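Local structure of acid phosphatase (Bacillus anthracis, 2I33) at residues 118-126 / 161-172. The protein probably hydrolyses phosphate monoesters as a magnesium-dependent class C acid phosphatase of the HAD superfamily. Residues are numbered along the deposited sequence; the frame is centred on the assembly and turned at random. Where two conformers were deposited one is given.
Sequences VDIYYISNR and KEKRRELVSQTH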
loop_
_atom_site.group_PDB
_atom_site.type_symbol
_atom_site.label_atom_id
_atom_site.label_comp_id
_atom_site.label_asym_id
_atom_site.label_seq_id
_atom_site.Cartn_x
_atom_site.Cartn_y
_atom_site.Cartn_z
ATOM N N VAL A 118 2.526 27.267 1.110
ATOM C CA VAL A 118 2.521 26.469 -0.105
ATOM C C VAL A 118 1.066 26.267 -0.532
ATOM O O VAL A 118 0.217 25.821 0.257
ATOM C CB VAL A 118 3.233 25.114 0.117
ATOM C CG1 VAL A 118 3.063 24.173 -1.087
ATOM C CG2 VAL A 118 4.713 25.321 0.447
ATOM N N ASP A 119 0.798 26.548 -1.793
ATOM C CA ASP A 119 -0.515 26.316 -2.351
ATOM C C ASP A 119 -0.805 24.831 -2.556
ATOM O O ASP A 119 0.065 24.046 -2.922
ATOM C CB ASP A 119 -0.693 27.059 -3.684
ATOM C CG ASP A 119 -0.974 28.548 -3.500
ATOM O OD1 ASP A 119 -1.629 28.893 -2.485
ATOM O OD2 ASP A 119 -0.567 29.358 -4.384
ATOM N N ILE A 120 -2.056 24.470 -2.310
ATOM C CA ILE A 120 -2.527 23.103 -2.472
ATOM C C ILE A 120 -3.520 23.060 -3.612
ATOM O O ILE A 120 -4.446 23.875 -3.673
ATOM C CB ILE A 120 -3.235 22.653 -1.187
ATOM C CG1 ILE A 120 -2.226 22.697 -0.025
ATOM C CG2 ILE A 120 -3.879 21.285 -1.356
ATOM C CD1 ILE A 120 -2.880 22.702 1.326
ATOM N N TYR A 121 -3.341 22.099 -4.519
ATOM C CA TYR A 121 -4.325 21.827 -5.564
ATOM C C TYR A 121 -4.814 20.422 -5.451
ATOM O O TYR A 121 -4.033 19.485 -5.433
ATOM C CB TYR A 121 -3.768 22.095 -6.939
ATOM C CG TYR A 121 -3.514 23.563 -6.996
ATOM C CD1 TYR A 121 -4.544 24.444 -7.274
ATOM C CD2 TYR A 121 -2.274 24.086 -6.648
ATOM C CE1 TYR A 121 -4.330 25.814 -7.250
ATOM C CE2 TYR A 121 -2.049 25.420 -6.623
ATOM C CZ TYR A 121 -3.067 26.289 -6.924
ATOM O OH TYR A 121 -2.806 27.642 -6.899
ATOM N N TYR A 122 -6.121 20.309 -5.293
ATOM C CA TYR A 122 -6.782 19.012 -5.257
ATOM C C TYR A 122 -7.244 18.722 -6.678
ATOM O O TYR A 122 -8.252 19.250 -7.123
ATOM C CB TYR A 122 -7.984 19.016 -4.319
ATOM C CG TYR A 122 -7.678 19.482 -2.914
ATOM C CD1 TYR A 122 -7.108 18.641 -1.999
ATOM C CD2 TYR A 122 -7.966 20.790 -2.507
ATOM C CE1 TYR A 122 -6.842 19.044 -0.717
ATOM C CE2 TYR A 122 -7.685 21.206 -1.235
ATOM C CZ TYR A 122 -7.129 20.328 -0.338
ATOM O OH TYR A 122 -6.857 20.732 0.945
ATOM N N ILE A 123 -6.512 17.857 -7.383
ATOM C CA ILE A 123 -6.849 17.497 -8.748
ATOM C C ILE A 123 -7.488 16.118 -8.672
ATOM O O ILE A 123 -6.816 15.147 -8.407
ATOM C CB ILE A 123 -5.606 17.511 -9.647
ATOM C CG1 ILE A 123 -4.981 18.911 -9.619
ATOM C CG2 ILE A 123 -5.991 17.109 -11.076
ATOM C CD1 ILE A 123 -3.690 19.048 -10.407
ATOM N N SER A 124 -8.787 16.071 -8.945
ATOM C CA SER A 124 -9.618 14.899 -8.694
ATOM C C SER A 124 -10.536 14.639 -9.866
ATOM O O SER A 124 -10.997 15.581 -10.502
ATOM C CB SER A 124 -10.469 15.169 -7.456
ATOM O OG SER A 124 -11.550 14.271 -7.367
ATOM N N ASN A 125 -10.797 13.366 -10.172
ATOM C CA ASN A 125 -11.733 13.017 -11.224
ATOM C C ASN A 125 -13.195 12.865 -10.792
ATOM O O ASN A 125 -14.028 12.389 -11.565
ATOM C CB ASN A 125 -11.222 11.821 -12.026
ATOM C CG ASN A 125 -9.971 12.165 -12.806
ATOM O OD1 ASN A 125 -9.656 13.340 -12.948
ATOM N ND2 ASN A 125 -9.268 11.159 -13.320
ATOM N N ARG A 126 -13.520 13.377 -9.603
ATOM C CA ARG A 126 -14.898 13.793 -9.374
ATOM C C ARG A 126 -15.300 14.747 -10.491
ATOM O O ARG A 126 -14.454 15.446 -11.085
ATOM C CB ARG A 126 -15.041 14.471 -8.027
ATOM C CG ARG A 126 -14.897 13.530 -6.865
ATOM C CD ARG A 126 -14.720 14.259 -5.591
ATOM N NE ARG A 126 -14.735 13.288 -4.510
ATOM C CZ ARG A 126 -15.508 13.337 -3.436
ATOM N NH1 ARG A 126 -16.339 14.338 -3.234
ATOM N NH2 ARG A 126 -15.470 12.332 -2.570
ATOM N N LYS A 161 -5.697 13.756 -16.025
ATOM C CA LYS A 161 -5.464 14.954 -15.226
ATOM C C LYS A 161 -4.357 15.853 -15.758
ATOM O O LYS A 161 -4.097 16.905 -15.174
ATOM C CB LYS A 161 -5.083 14.537 -13.806
ATOM C CG LYS A 161 -6.234 13.976 -13.031
ATOM C CD LYS A 161 -5.738 13.335 -11.758
ATOM C CE LYS A 161 -6.906 12.938 -10.851
ATOM N NZ LYS A 161 -6.450 12.492 -9.524
ATOM N N GLU A 162 -3.688 15.437 -16.825
ATOM C CA GLU A 162 -2.511 16.181 -17.269
ATOM C C GLU A 162 -2.857 17.641 -17.523
ATOM O O GLU A 162 -2.028 18.531 -17.269
ATOM C CB GLU A 162 -1.861 15.539 -18.498
ATOM C CG GLU A 162 -0.525 16.187 -18.930
ATOM C CD GLU A 162 0.569 16.206 -17.852
ATOM O OE1 GLU A 162 0.625 15.327 -16.949
ATOM O OE2 GLU A 162 1.417 17.128 -17.933
ATOM N N LYS A 163 -4.055 17.911 -18.043
ATOM C CA LYS A 163 -4.458 19.288 -18.340
ATOM C C LYS A 163 -4.458 20.181 -17.093
ATOM O O LYS A 163 -3.991 21.329 -17.137
ATOM C CB LYS A 163 -5.833 19.298 -19.008
ATOM C CG LYS A 163 -6.400 20.660 -19.289
ATOM C CD LYS A 163 -7.654 20.541 -20.127
ATOM C CE LYS A 163 -8.128 21.890 -20.597
ATOM N NZ LYS A 163 -9.457 21.779 -21.245
ATOM N N ARG A 164 -4.991 19.657 -15.993
ATOM C CA ARG A 164 -5.022 20.408 -14.742
ATOM C C ARG A 164 -3.624 20.558 -14.128
ATOM O O ARG A 164 -3.295 21.616 -13.596
ATOM C CB ARG A 164 -6.021 19.771 -13.767
ATOM C CG ARG A 164 -7.446 20.052 -14.173
ATOM C CD ARG A 164 -8.383 19.105 -13.501
ATOM N NE ARG A 164 -8.476 17.837 -14.235
ATOM C CZ ARG A 164 -8.986 16.717 -13.722
ATOM N NH1 ARG A 164 -9.378 16.691 -12.477
ATOM N NH2 ARG A 164 -9.048 15.624 -14.460
ATOM N N ARG A 165 -2.812 19.506 -14.213
ATOM C CA ARG A 165 -1.422 19.556 -13.725
ATOM C C ARG A 165 -0.668 20.622 -14.481
ATOM O O ARG A 165 0.045 21.445 -13.894
ATOM C CB ARG A 165 -0.696 18.233 -13.943
ATOM C CG ARG A 165 -1.086 17.164 -12.985
ATOM C CD ARG A 165 -0.166 15.949 -13.059
ATOM N NE ARG A 165 -0.365 15.158 -14.271
ATOM C CZ ARG A 165 -1.056 14.018 -14.341
ATOM N NH1 ARG A 165 -1.687 13.523 -13.289
ATOM N NH2 ARG A 165 -1.143 13.375 -15.497
ATOM N N GLU A 166 -0.837 20.624 -15.800
ATOM C CA GLU A 166 -0.111 21.570 -16.621
ATOM C C GLU A 166 -0.545 22.994 -16.263
ATOM O O GLU A 166 0.300 23.883 -16.200
ATOM C CB GLU A 166 -0.316 21.260 -18.104
ATOM C CG GLU A 166 0.635 22.014 -19.035
ATOM C CD GLU A 166 0.229 23.454 -19.252
ATOM O OE1 GLU A 166 -0.971 23.763 -19.063
ATOM O OE2 GLU A 166 1.100 24.275 -19.640
ATOM N N LEU A 167 -1.845 23.202 -16.025
ATOM C CA LEU A 167 -2.374 24.504 -15.618
ATOM C C LEU A 167 -1.734 24.969 -14.327
ATOM O O LEU A 167 -1.320 26.128 -14.220
ATOM C CB LEU A 167 -3.890 24.465 -15.427
ATOM N N VAL A 168 -1.655 24.072 -13.350
ATOM C CA VAL A 168 -1.023 24.434 -12.093
ATOM C C VAL A 168 0.445 24.773 -12.304
ATOM O O VAL A 168 0.947 25.737 -11.729
ATOM C CB VAL A 168 -1.139 23.333 -11.042
ATOM C CG1 VAL A 168 -0.267 23.686 -9.842
ATOM C CG2 VAL A 168 -2.585 23.193 -10.627
ATOM N N SER A 169 1.129 23.958 -13.106
ATOM C CA SER A 169 2.570 24.116 -13.321
ATOM C C SER A 169 2.858 25.432 -14.023
ATOM O O SER A 169 4.003 25.914 -14.027
ATOM C CB SER A 169 3.137 22.954 -14.148
ATOM O OG SER A 169 2.889 23.168 -15.550
ATOM N N GLN A 170 1.824 26.021 -14.618
ATOM C CA GLN A 170 1.984 27.328 -15.243
ATOM C C GLN A 170 2.349 28.387 -14.203
ATOM O O GLN A 170 3.146 29.253 -14.469
ATOM C CB GLN A 170 0.712 27.786 -15.957
ATOM C CG GLN A 170 0.276 26.901 -17.120
ATOM C CD GLN A 170 -0.859 27.519 -17.920
ATOM O OE1 GLN A 170 -1.101 28.752 -17.851
ATOM N NE2 GLN A 170 -1.573 26.661 -18.689
ATOM N N THR A 171 1.770 28.287 -13.007
ATOM C CA THR A 171 1.900 29.338 -12.001
ATOM C C THR A 171 2.700 28.884 -10.796
ATOM O O THR A 171 3.156 29.695 -9.992
ATOM C CB THR A 171 0.510 29.764 -11.558
ATOM O OG1 THR A 171 -0.281 28.602 -11.289
ATOM C CG2 THR A 171 -0.150 30.618 -12.679
ATOM N N HIS A 172 2.850 27.579 -10.674
ATOM C CA HIS A 172 3.487 27.013 -9.517
ATOM C C HIS A 172 4.523 26.016 -9.947
ATOM O O HIS A 172 4.439 25.426 -11.021
ATOM C CB HIS A 172 2.440 26.334 -8.642
ATOM C CG HIS A 172 1.447 27.284 -8.063
ATOM N ND1 HIS A 172 0.441 27.868 -8.813
ATOM C CD2 HIS A 172 1.321 27.783 -6.812
ATOM C CE1 HIS A 172 -0.252 28.696 -8.048
ATOM N NE2 HIS A 172 0.252 28.648 -6.824
HETATM O O HOH W 1 -9.371 11.173 -9.217
#
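In the Rossmann-like core of this HAD phosphatase, helix 162-171 packs on one face of the parallel sheet and runs nearly antiparallel to strand 119-125, their axes 9.2 Å apart at 166°. I123 is the central apolar contact: its CG2 lies 3.7 Å from K161 CG and also over one face of the R164 guanidinium, while CD1 reaches past R164 to the start of the R165 backbone. One strand repeat back, Y121 lays its ring under V168; CG2 of V168 sits over the face, 4.1 Å from the ring centroid in a CH-pi contact. The far edge of the same ring is turned toward the face of H172, an edge-to-face pair with planes at 68°. H172 NE2 donates a fairly straight hydrogen bond of 2.7 Å to the anti lone pair of D119 OD2, and that oxygen lies close to the imidazole plane; K59 makes a salt bridge to the same oxygen. At the carboxyl end of the strand the contact is polar again. R164, its chain bent at chi3 (-84°), turns the guanidinium edge to the strand: NH2 meets N125 OD1 at 2.8 Å and NH1 meets S124 O at 2.8 Å, the latter from above the carbonyl plane. E158 makes a salt bridge with NE, L152 O takes NH1 and G160 O takes NH2; with all three nitrogens engaged, the guanidinium is fixed in its rotation. K161, at the N-cap position and extended beyond CG, carries NZ to I123 O (2.9 Å) and into salt bridges with D65 and D184. D65 is a magnesium ligand, and K161 thus joins helix start, strand end and metal site, consistent with the motif III lysine of HAD phosphatases, placed beside the magnesium-binding aspartates.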